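Local coordinates for tailspike protein (Siphovirus 9NA, PDB 3RIQ) that recognises the lipopolysaccharide of Salmonella as the receptor-binding tailspike of its phage and probably cleaves the O-antigen chain as an endorhamnosidase, at residues 38-41 against 45-48; 168-171 against 175-178; 249-254 against 258-263; 290-295 against 304-309. All blocks are in the same frame, centred on the assembly; numbering follows the deposited sequence.

Contact 1 of 4, residues 38-41 against 45-48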
loop_
_atom_site.group_PDB
_atom_site.type_symbol
_atom_site.label_atom_id
_atom_site.label_comp_id
_atom_site.label_asym_id
_atom_site.label_seq_id
_atom_site.Cartn_x
_atom_site.Cartn_y
_atom_site.Cartn_z
ATOM N N ILE A 38 32.510 26.697 -12.449
ATOM C CA ILE A 38 33.058 26.269 -13.738
ATOM C C ILE A 38 33.384 24.789 -13.633
ATOM O O ILE A 38 33.631 24.263 -12.539
ATOM C CB ILE A 38 34.295 27.097 -14.190
ATOM C CG1 ILE A 38 35.420 27.052 -13.147
ATOM C CG2 ILE A 38 33.895 28.547 -14.570
ATOM C CD1 ILE A 38 36.743 27.546 -13.689
ATOM N N ASP A 39 33.321 24.094 -14.769
ATOM C CA ASP A 39 33.612 22.653 -14.770
ATOM C C ASP A 39 35.054 22.435 -14.266
ATOM O O ASP A 39 35.954 23.248 -14.536
ATOM C CB ASP A 39 33.505 22.075 -16.175
ATOM C CG ASP A 39 32.087 21.888 -16.647
ATOM O OD1 ASP A 39 31.116 21.966 -15.857
ATOM O OD2 ASP A 39 31.944 21.674 -17.859
ATOM N N TYR A 40 35.259 21.351 -13.534
ATOM C CA TYR A 40 36.537 21.060 -12.929
ATOM C C TYR A 40 37.038 19.706 -13.396
ATOM O O TYR A 40 36.373 18.683 -13.194
ATOM C CB TYR A 40 36.396 21.059 -11.405
ATOM C CG TYR A 40 37.710 20.894 -10.713
ATOM C CD1 TYR A 40 38.657 21.919 -10.735
ATOM C CD2 TYR A 40 38.045 19.697 -10.093
ATOM C CE1 TYR A 40 39.889 21.768 -10.129
ATOM C CE2 TYR A 40 39.273 19.532 -9.464
ATOM C CZ TYR A 40 40.183 20.584 -9.481
ATOM O OH TYR A 40 41.403 20.500 -8.856
ATOM N N ASN A 41 38.214 19.709 -14.020
ATOM C CA ASN A 41 38.846 18.491 -14.510
ATOM C C ASN A 41 39.796 17.950 -13.461
ATOM O O ASN A 41 40.910 18.500 -13.258
ATOM C CB ASN A 41 39.573 18.812 -15.820
ATOM C CG ASN A 41 38.619 19.102 -16.940
ATOM O OD1 ASN A 41 38.453 20.244 -17.366
ATOM N ND2 ASN A 41 37.976 18.072 -17.421
ATOM N N GLY A 45 42.808 10.078 -8.245
ATOM C CA GLY A 45 43.528 10.040 -6.995
ATOM C C GLY A 45 43.672 11.395 -6.332
ATOM O O GLY A 45 44.233 11.487 -5.238
ATOM N N GLU A 46 43.177 12.442 -6.990
ATOM C CA GLU A 46 43.202 13.790 -6.424
ATOM C C GLU A 46 42.499 13.796 -5.068
ATOM O O GLU A 46 41.521 13.062 -4.852
ATOM C CB GLU A 46 42.481 14.788 -7.385
ATOM C CG GLU A 46 42.587 16.260 -6.913
ATOM C CD GLU A 46 42.150 17.261 -7.960
ATOM O OE1 GLU A 46 41.768 18.390 -7.555
ATOM O OE2 GLU A 46 42.214 16.938 -9.171
ATOM N N ALA A 47 42.991 14.618 -4.150
ATOM C CA ALA A 47 42.379 14.722 -2.837
ATOM C C ALA A 47 42.137 16.189 -2.500
ATOM O O ALA A 47 42.915 17.096 -2.897
ATOM C CB ALA A 47 43.270 14.079 -1.792
ATOM N N VAL A 48 41.066 16.425 -1.761
ATOM C CA VAL A 48 40.684 17.759 -1.280
ATOM C C VAL A 48 40.476 17.652 0.219
ATOM O O VAL A 48 39.640 16.841 0.688
ATOM C CB VAL A 48 39.401 18.293 -1.953
ATOM C CG1 VAL A 48 39.093 19.716 -1.467
ATOM C CG2 VAL A 48 39.584 18.281 -3.473
HETATM O O HOH W 1 43.605 19.106 -10.136
#
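Tyr40 brings its phenol edge-on against the carboxylate of Glu46, and the two side chains approach from opposite directions. The hydroxyl OH of Tyr40 donates to OE1 of Glu46 over only 2.5 Å, a short bond that lands on the syn lone pair, the side facing the other oxygen. The carboxyl carbon CD lies close to the plane of the ring, while the carboxylate itself is turned steeply, its plane 74° from that of the ring. Both residues reach out in the same way: Tyr40 has CG anti to the backbone N (chi1 -175°), and Glu46 repeats this and then runs on extended, which carries its acid group across to the phenol.

A water closes the arrangement, donating to Tyr40 OH at 2.9 Å and to Glu46 OE2 at 2.8 Å. With the backbone N of Leu23 also hydrogen-bonded to Tyr40 OH, three partners grip that hydroxyl. Glu46 OE2 additionally bonds to the N of Ile43. A short loop separates strands 40-41 and 46-49 in an early coil of the right-handed parallel beta-helix; they pair in parallel with 63-65 and 67-72 respectively, while Leu23 begins helix 23-29, which packs on Val48.

Contact 2 of 4, residues 168-171 against 175-178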
loop_
_atom_site.group_PDB
_atom_site.type_symbol
_atom_site.label_atom_id
_atom_site.label_comp_id
_atom_site.label_asym_id
_atom_site.label_seq_id
_atom_site.Cartn_x
_atom_site.Cartn_y
_atom_site.Cartn_z
ATOM N N TYR A 168 28.892 7.868 -6.475
ATOM C CA TYR A 168 29.243 8.410 -5.173
ATOM C C TYR A 168 29.555 7.274 -4.229
ATOM O O TYR A 168 28.725 6.359 -4.015
ATOM C CB TYR A 168 28.100 9.273 -4.590
ATOM C CG TYR A 168 27.823 10.471 -5.478
ATOM C CD1 TYR A 168 28.408 11.715 -5.215
ATOM C CD2 TYR A 168 26.991 10.354 -6.604
ATOM C CE1 TYR A 168 28.174 12.796 -6.051
ATOM C CE2 TYR A 168 26.758 11.423 -7.444
ATOM C CZ TYR A 168 27.360 12.642 -7.175
ATOM O OH TYR A 168 27.112 13.720 -7.988
ATOM N N LEU A 169 30.747 7.356 -3.633
ATOM C CA LEU A 169 31.229 6.324 -2.680
ATOM C C LEU A 169 31.482 6.993 -1.321
ATOM O O LEU A 169 32.324 7.900 -1.239
ATOM C CB LEU A 169 32.492 5.668 -3.241
ATOM C CG LEU A 169 33.285 4.748 -2.299
ATOM C CD1 LEU A 169 32.457 3.553 -1.931
ATOM C CD2 LEU A 169 34.499 4.312 -3.052
ATOM N N PHE A 170 30.796 6.543 -0.280
ATOM C CA PHE A 170 30.968 7.087 1.073
ATOM C C PHE A 170 31.675 6.017 1.875
ATOM O O PHE A 170 31.113 4.916 2.102
ATOM C CB PHE A 170 29.597 7.429 1.692
ATOM C CG PHE A 170 28.908 8.531 0.975
ATOM C CD1 PHE A 170 29.195 9.855 1.311
ATOM C CD2 PHE A 170 27.992 8.269 -0.053
ATOM C CE1 PHE A 170 28.563 10.937 0.629
ATOM C CE2 PHE A 170 27.355 9.330 -0.733
ATOM C CZ PHE A 170 27.669 10.661 -0.417
ATOM N N THR A 171 32.887 6.339 2.306
ATOM C CA THR A 171 33.766 5.383 3.021
ATOM C C THR A 171 33.853 5.763 4.488
ATOM O O THR A 171 34.295 6.865 4.800
ATOM C CB THR A 171 35.153 5.328 2.360
ATOM O OG1 THR A 171 34.987 4.862 1.012
ATOM C CG2 THR A 171 36.127 4.377 3.106
ATOM N N HIS A 175 25.361 8.833 9.022
ATOM C CA HIS A 175 24.341 9.874 8.882
ATOM C C HIS A 175 24.531 10.679 7.609
ATOM O O HIS A 175 24.377 11.922 7.603
ATOM C CB HIS A 175 24.233 10.717 10.153
ATOM C CG HIS A 175 23.775 9.912 11.334
ATOM N ND1 HIS A 175 22.457 9.544 11.513
ATOM C CD2 HIS A 175 24.475 9.324 12.330
ATOM C CE1 HIS A 175 22.358 8.798 12.600
ATOM N NE2 HIS A 175 23.572 8.642 13.108
ATOM N N ILE A 176 24.865 9.973 6.525
ATOM C CA ILE A 176 24.816 10.597 5.196
ATOM C C ILE A 176 23.376 10.499 4.684
ATOM O O ILE A 176 22.796 9.409 4.617
ATOM C CB ILE A 176 25.767 9.875 4.199
ATOM C CG1 ILE A 176 27.211 9.831 4.764
ATOM C CG2 ILE A 176 25.671 10.539 2.833
ATOM C CD1 ILE A 176 27.846 11.183 5.002
ATOM N N LEU A 177 22.795 11.642 4.317
ATOM C CA LEU A 177 21.469 11.641 3.665
ATOM C C LEU A 177 21.623 12.095 2.241
ATOM O O LEU A 177 22.118 13.204 2.011
ATOM C CB LEU A 177 20.522 12.609 4.414
ATOM C CG LEU A 177 19.182 12.884 3.713
ATOM C CD1 LEU A 177 18.316 11.580 3.568
ATOM C CD2 LEU A 177 18.415 13.934 4.534
ATOM N N VAL A 178 21.241 11.239 1.282
ATOM C CA VAL A 178 21.248 11.605 -0.132
ATOM C C VAL A 178 19.814 11.759 -0.609
ATOM O O VAL A 178 19.058 10.767 -0.647
ATOM C CB VAL A 178 21.978 10.556 -1.002
ATOM C CG1 VAL A 178 22.092 11.050 -2.453
ATOM C CG2 VAL A 178 23.334 10.229 -0.411
#
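Ile176 lays its CG2 methyl over one face of the Phe170 ring, a CH-pi contact with the carbon 3.8 Å from the ring centroid and 15° off the normal. The methyl is displaced toward the rim, and CE1 of Phe170 is the ring atom it approaches most closely, at 3.7 Å from Ile176 CG2. The torsions of both residues set this up. Phe170 has CG beside its backbone N and anti to the carbonyl carbon (chi1 -66°), with the ring turned nearly crosswise (chi2 -85°). In Ile176 it is CG1 that lies beside the backbone N, leaving CG2 anti to that nitrogen and pointed at the ring; CG1 itself still touches the near rim, 4.0 Å from CD1 of Phe170.

The segments lie on two faces of a right-handed parallel beta-helix: the chain turns a corner at His175, and the inward residues of strands 166-171 and 176-179 meet in the interior of the coil. Strand 166-171 is flanked in parallel by 146-151 and 184-194, while 176-179 pairs with 156-159 and 206-208.

Val178 points inward like Ile176, two residues further along. Its CG2, beside the backbone N, approaches obliquely from the same side as the isoleucine methyl, near the opposite rim, 4.1 Å from CE2 of Phe170. Stacked on this layer is Phe158, whose ring meets that of Phe170 edge-to-face, and Phe193 of strand 184-194 packs against Ile176.

Contact 3 of 4, residues 249-254 against 258-263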
loop_
_atom_site.group_PDB
_atom_site.type_symbol
_atom_site.label_atom_id
_atom_site.label_comp_id
_atom_site.label_asym_id
_atom_site.label_seq_id
_atom_site.Cartn_x
_atom_site.Cartn_y
_atom_site.Cartn_z
ATOM N N LYS A 249 20.933 -3.277 -3.057
ATOM C CA LYS A 249 21.626 -4.474 -2.534
ATOM C C LYS A 249 22.250 -4.269 -1.171
ATOM O O LYS A 249 22.887 -3.219 -0.932
ATOM C CB LYS A 249 22.758 -4.868 -3.513
ATOM C CG LYS A 249 23.585 -6.084 -3.088
ATOM C CD LYS A 249 24.538 -6.559 -4.198
ATOM C CE LYS A 249 25.451 -7.651 -3.648
ATOM N NZ LYS A 249 26.582 -8.056 -4.581
ATOM N N THR A 250 22.095 -5.274 -0.305
ATOM C CA THR A 250 22.917 -5.393 0.898
ATOM C C THR A 250 24.017 -6.400 0.562
ATOM O O THR A 250 23.741 -7.509 0.119
ATOM C CB THR A 250 22.096 -5.839 2.111
ATOM O OG1 THR A 250 21.389 -7.055 1.809
ATOM C CG2 THR A 250 21.083 -4.776 2.486
ATOM N N TYR A 251 25.270 -6.005 0.751
ATOM C CA TYR A 251 26.396 -6.888 0.422
ATOM C C TYR A 251 26.366 -8.156 1.294
ATOM O O TYR A 251 25.923 -8.152 2.436
ATOM C CB TYR A 251 27.739 -6.116 0.590
ATOM C CG TYR A 251 28.898 -6.628 -0.279
ATOM C CD1 TYR A 251 29.147 -6.086 -1.529
ATOM C CD2 TYR A 251 29.744 -7.627 0.178
ATOM C CE1 TYR A 251 30.187 -6.564 -2.316
ATOM C CE2 TYR A 251 30.777 -8.103 -0.595
ATOM C CZ TYR A 251 30.999 -7.569 -1.829
ATOM O OH TYR A 251 32.056 -8.023 -2.618
ATOM N N GLN A 252 26.886 -9.241 0.720
ATOM C CA GLN A 252 27.024 -10.532 1.402
ATOM C C GLN A 252 28.449 -10.935 1.761
ATOM O O GLN A 252 29.393 -10.569 1.096
ATOM C CB GLN A 252 26.402 -11.638 0.549
ATOM C CG GLN A 252 24.873 -11.461 0.322
ATOM C CD GLN A 252 24.521 -11.059 -1.078
ATOM O OE1 GLN A 252 24.998 -11.652 -2.035
ATOM N NE2 GLN A 252 23.684 -10.093 -1.216
ATOM N N ASN A 253 28.585 -11.728 2.801
ATOM C CA ASN A 253 29.870 -12.328 3.168
ATOM C C ASN A 253 30.931 -11.272 3.539
ATOM O O ASN A 253 30.594 -10.327 4.189
ATOM C CB ASN A 253 30.341 -13.317 2.093
ATOM C CG ASN A 253 29.346 -14.475 1.854
ATOM O OD1 ASN A 253 28.255 -14.517 2.401
ATOM N ND2 ASN A 253 29.748 -15.414 1.018
ATOM N N GLU A 254 32.179 -11.439 3.125
ATOM C CA GLU A 254 33.305 -10.595 3.585
ATOM C C GLU A 254 33.867 -9.769 2.433
ATOM O O GLU A 254 33.808 -10.190 1.296
ATOM C CB GLU A 254 34.451 -11.458 4.150
ATOM C CG GLU A 254 34.345 -11.818 5.659
ATOM C CD GLU A 254 33.321 -12.906 5.948
ATOM O OE1 GLU A 254 33.247 -13.905 5.181
ATOM O OE2 GLU A 254 32.632 -12.799 6.973
ATOM N N ARG A 258 36.741 -8.910 6.298
ATOM C CA ARG A 258 35.758 -8.552 7.354
ATOM C C ARG A 258 34.343 -8.640 6.817
ATOM O O ARG A 258 34.085 -8.260 5.657
ATOM C CB ARG A 258 36.015 -7.142 7.901
ATOM C CG ARG A 258 35.000 -6.720 8.988
ATOM C CD ARG A 258 35.335 -5.459 9.727
ATOM N NE ARG A 258 36.459 -5.705 10.607
ATOM C CZ ARG A 258 37.657 -5.120 10.496
ATOM N NH1 ARG A 258 37.882 -4.209 9.558
ATOM N NH2 ARG A 258 38.633 -5.454 11.333
ATOM N N SER A 259 33.419 -9.104 7.650
ATOM C CA SER A 259 32.012 -9.169 7.229
ATOM C C SER A 259 31.506 -7.819 6.704
ATOM O O SER A 259 31.669 -6.782 7.374
ATOM C CB SER A 259 31.111 -9.617 8.396
ATOM O OG SER A 259 29.752 -9.636 7.952
ATOM N N ALA A 260 30.891 -7.856 5.523
ATOM C CA ALA A 260 30.364 -6.689 4.839
ATOM C C ALA A 260 28.833 -6.659 4.890
ATOM O O ALA A 260 28.175 -5.935 4.135
ATOM C CB ALA A 260 30.832 -6.735 3.360
ATOM N N ARG A 261 28.272 -7.500 5.746
ATOM C CA ARG A 261 26.824 -7.704 5.853
ATOM C C ARG A 261 26.127 -6.501 6.485
ATOM O O ARG A 261 26.763 -5.509 6.831
ATOM C CB ARG A 261 26.563 -8.975 6.651
ATOM C CG ARG A 261 27.105 -10.237 5.940
ATOM C CD ARG A 261 26.971 -11.422 6.881
ATOM N NE ARG A 261 27.405 -12.706 6.308
ATOM C CZ ARG A 261 28.649 -13.185 6.348
ATOM N NH1 ARG A 261 29.641 -12.476 6.906
ATOM N NH2 ARG A 261 28.907 -14.388 5.838
ATOM N N ASN A 262 24.804 -6.578 6.625
ATOM C CA ASN A 262 23.987 -5.428 7.020
ATOM C C ASN A 262 22.777 -5.841 7.824
ATOM O O ASN A 262 22.247 -6.927 7.601
ATOM C CB ASN A 262 23.520 -4.644 5.780
ATOM C CG ASN A 262 24.674 -4.227 4.905
ATOM O OD1 ASN A 262 25.220 -3.127 5.075
ATOM N ND2 ASN A 262 25.070 -5.105 3.954
ATOM N N TYR A 263 22.324 -4.939 8.698
ATOM C CA TYR A 263 21.272 -5.206 9.672
ATOM C C TYR A 263 20.338 -4.048 9.840
ATOM O O TYR A 263 20.745 -2.878 9.716
ATOM C CB TYR A 263 21.881 -5.494 11.080
ATOM C CG TYR A 263 22.609 -6.819 11.160
ATOM C CD1 TYR A 263 21.959 -7.972 11.618
ATOM C CD2 TYR A 263 23.947 -6.931 10.768
ATOM C CE1 TYR A 263 22.607 -9.203 11.661
ATOM C CE2 TYR A 263 24.611 -8.150 10.825
ATOM C CZ TYR A 263 23.925 -9.291 11.272
ATOM O OH TYR A 263 24.554 -10.490 11.318
HETATM O O HOH W 2 23.758 -7.938 4.249
HETATM O O HOH W 3 31.454 -15.727 5.839
#
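Thr250 slides past Asn262 in the opposite direction, its CB 3.6 Å from ND2 of the amide, while its hydroxyl bonds instead to the carbonyl of Asn283. Next, Tyr251 rests CD2 on the CB methyl of Ala260 at 3.5 Å. A water donates to its carbonyl O and accepts from Asn262 ND2, bridging the Tyr251 backbone to the Asn262 side-chain amide. Gln252 turns away to Asp281.

Asn253 makes a direct backbone bond. Its carbonyl O takes the N-H of Ala260 at 2.8 Å, almost straight (177°) and in the carbonyl plane, and its CA sits over the centre of one face of the Arg261 guanidinium; its ND2 reaches the O of Thr286.

Glu254 folds back at chi2 (76°), which brings OE2 to 3.0 Å from NH1 of Arg261. This salt bridge lies in the guanidinium plane but meets the carboxylate from above its own plane. The same NH1 also donates to Ser259 OG, which hydrogen-bonds to Asp295 OD2 as well, and a water links Arg261 NH2 to Glu254 OE1. With NE of Arg261 paired to Asp285, the bonds round its edge fix the orientation of the guanidinium. At this end Glu254 and Ser259 form an antiparallel non-hydrogen-bonded pair, part of the two-stranded hairpin 254-255/258-259 that projects as a loop excursion from the parallel beta-helix after strand 249-250.

Contact 4 of 4, residues 290-295 against 304-309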
loop_
_atom_site.group_PDB
_atom_site.type_symbol
_atom_site.label_atom_id
_atom_site.label_comp_id
_atom_site.label_asym_id
_atom_site.label_seq_id
_atom_site.Cartn_x
_atom_site.Cartn_y
_atom_site.Cartn_z
ATOM N N THR A 290 30.971 -20.326 5.190
ATOM C CA THR A 290 32.321 -20.081 5.653
ATOM C C THR A 290 32.184 -19.250 6.928
ATOM O O THR A 290 31.333 -18.374 7.004
ATOM C CB THR A 290 33.143 -19.275 4.627
ATOM O OG1 THR A 290 32.829 -19.738 3.302
ATOM C CG2 THR A 290 34.621 -19.457 4.873
ATOM N N GLU A 291 33.009 -19.510 7.929
ATOM C CA GLU A 291 32.908 -18.754 9.179
ATOM C C GLU A 291 32.915 -17.237 8.934
ATOM O O GLU A 291 33.649 -16.709 8.063
ATOM C CB GLU A 291 34.029 -19.149 10.146
ATOM C CG GLU A 291 33.867 -18.512 11.493
ATOM C CD GLU A 291 32.623 -19.007 12.219
ATOM O OE1 GLU A 291 32.741 -19.960 13.016
ATOM O OE2 GLU A 291 31.527 -18.466 11.971
ATOM N N ARG A 292 32.050 -16.543 9.668
ATOM C CA ARG A 292 31.943 -15.107 9.526
ATOM C C ARG A 292 33.006 -14.415 10.366
ATOM O O ARG A 292 33.400 -14.918 11.427
ATOM C CB ARG A 292 30.547 -14.691 9.956
ATOM C CG ARG A 292 29.449 -15.489 9.230
ATOM C CD ARG A 292 28.083 -14.751 9.299
ATOM N NE ARG A 292 26.949 -15.592 8.840
ATOM C CZ ARG A 292 26.316 -16.517 9.577
ATOM N NH1 ARG A 292 26.684 -16.734 10.846
ATOM N NH2 ARG A 292 25.262 -17.203 9.065
ATOM N N VAL A 293 33.485 -13.282 9.868
ATOM C CA VAL A 293 34.518 -12.537 10.564
ATOM C C VAL A 293 33.950 -11.205 11.052
ATOM O O VAL A 293 33.476 -10.392 10.250
ATOM C CB VAL A 293 35.746 -12.287 9.642
ATOM C CG1 VAL A 293 36.829 -11.610 10.433
ATOM C CG2 VAL A 293 36.280 -13.611 9.067
ATOM N N ASP A 294 34.030 -10.974 12.366
ATOM C CA ASP A 294 33.502 -9.760 13.026
ATOM C C ASP A 294 31.971 -9.662 12.756
ATOM O O ASP A 294 31.420 -8.623 12.354
ATOM C CB ASP A 294 34.257 -8.491 12.588
ATOM C CG ASP A 294 35.728 -8.515 12.969
ATOM O OD1 ASP A 294 36.082 -9.089 14.035
ATOM O OD2 ASP A 294 36.532 -7.962 12.201
ATOM N N ASP A 295 31.299 -10.796 12.960
ATOM C CA ASP A 295 29.862 -10.911 12.798
ATOM C C ASP A 295 29.473 -12.148 13.605
ATOM O O ASP A 295 30.342 -12.850 14.182
ATOM C CB ASP A 295 29.487 -11.067 11.306
ATOM C CG ASP A 295 28.123 -10.485 10.966
ATOM O OD1 ASP A 295 27.203 -10.595 11.791
ATOM O OD2 ASP A 295 27.977 -9.925 9.844
ATOM N N PHE A 304 22.336 -18.307 6.071
ATOM C CA PHE A 304 21.061 -17.760 5.567
ATOM C C PHE A 304 20.113 -17.372 6.686
ATOM O O PHE A 304 19.002 -16.937 6.411
ATOM C CB PHE A 304 20.324 -18.664 4.549
ATOM C CG PHE A 304 21.150 -19.056 3.353
ATOM C CD1 PHE A 304 21.785 -18.087 2.568
ATOM C CD2 PHE A 304 21.273 -20.411 2.993
ATOM C CE1 PHE A 304 22.514 -18.453 1.436
ATOM C CE2 PHE A 304 22.017 -20.814 1.843
ATOM C CZ PHE A 304 22.641 -19.832 1.063
ATOM N N GLN A 305 20.534 -17.512 7.944
ATOM C CA GLN A 305 19.600 -17.297 9.073
ATOM C C GLN A 305 20.041 -16.209 10.065
ATOM O O GLN A 305 19.648 -16.216 11.242
ATOM C CB GLN A 305 19.327 -18.633 9.787
ATOM C CG GLN A 305 18.775 -19.682 8.843
ATOM C CD GLN A 305 18.373 -20.973 9.519
ATOM O OE1 GLN A 305 18.626 -21.194 10.710
ATOM N NE2 GLN A 305 17.757 -21.862 8.738
ATOM N N LEU A 306 20.843 -15.251 9.600
ATOM C CA LEU A 306 21.225 -14.155 10.498
ATOM C C LEU A 306 19.998 -13.344 10.886
ATOM O O LEU A 306 19.093 -13.173 10.053
ATOM C CB LEU A 306 22.258 -13.231 9.812
ATOM C CG LEU A 306 23.656 -13.848 9.651
ATOM C CD1 LEU A 306 24.522 -13.083 8.628
ATOM C CD2 LEU A 306 24.342 -13.932 11.042
ATOM N N PRO A 307 19.982 -12.764 12.105
ATOM C CA PRO A 307 18.826 -11.975 12.512
ATOM C C PRO A 307 18.887 -10.536 11.969
ATOM O O PRO A 307 19.100 -9.568 12.693
ATOM C CB PRO A 307 18.872 -12.059 14.042
ATOM C CG PRO A 307 20.394 -12.027 14.346
ATOM C CD PRO A 307 20.985 -12.863 13.193
ATOM N N THR A 308 18.720 -10.421 10.666
ATOM C CA THR A 308 18.894 -9.127 10.010
ATOM C C THR A 308 17.819 -8.110 10.387
ATOM O O THR A 308 18.118 -6.914 10.420
ATOM C CB THR A 308 19.018 -9.288 8.491
ATOM O OG1 THR A 308 17.970 -10.154 8.010
ATOM C CG2 THR A 308 20.373 -9.927 8.149
ATOM N N GLN A 309 16.568 -8.551 10.628
ATOM C CA GLN A 309 15.494 -7.628 11.100
ATOM C C GLN A 309 15.326 -6.413 10.187
ATOM O O GLN A 309 15.136 -5.304 10.664
ATOM C CB GLN A 309 15.785 -7.134 12.529
ATOM C CG GLN A 309 15.683 -8.213 13.635
ATOM C CD GLN A 309 15.483 -7.559 15.015
ATOM O OE1 GLN A 309 14.397 -7.021 15.314
ATOM N NE2 GLN A 309 16.518 -7.561 15.831
#
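Leu306 sets its methyls against one face of the Arg292 guanidinium, a van der Waals contact with a cation that joins the two segments directly. CD2 of the leucine sits over the centre of that face, 3.6 Å from CZ of Arg292, while its other methyl, CD1, reaches NE of the arginine at 3.5 Å. The two side chains come from opposite directions. Arg292 sets off with CG beside its backbone N (chi1 -53°) and then runs extended to NE, and chi4 of 81° turns the guanidinium face to the leucine.

Polar contacts fix the edge of that same group. Arg292 NH2 forms a salt bridge with Asp285 OD2, an oxygen that also accepts from the N of Phe304, and NH1 bonds to the O of Tyr301. The shared aspartate thus ties the arginine to the start of 304-309. Within 290-295, the N of Arg292 donates to Glu291 OE2, which receives it on its anti lone pair.

As for the backbone, Pro307 is the centre of an inverse gamma turn, and Leu306 hydrogen-bonds to the backbone of Gln330. Both segments belong to the long loop between strands 281-282 and 311-318, an excursion on the flank of the right-handed beta-helix characteristic of P22-type tailspikes.

The contacts follow one another along the chain without interleaving and lie along the beta-helix from its N-terminal end. Centre to centre, contact 1, at an early coil, is about 19 Å from contact 2 and about 39 Å from contact 4, and contact 3 lies about 17 Å from contact 2. Contacts 1 and 2 involve strands of the same parallel stack; contact 3 shares it through strand 249-250 alone, and contact 4 is wholly in loops. Contacts 3 and 4, with centres about 9 Å apart, meet directly: Asp295 OD2 lies 2.6 Å from Ser259 OG, and Arg261 packs on Arg292 and Leu306. Two successive loop excursions are thereby fastened together on the flank of the rod.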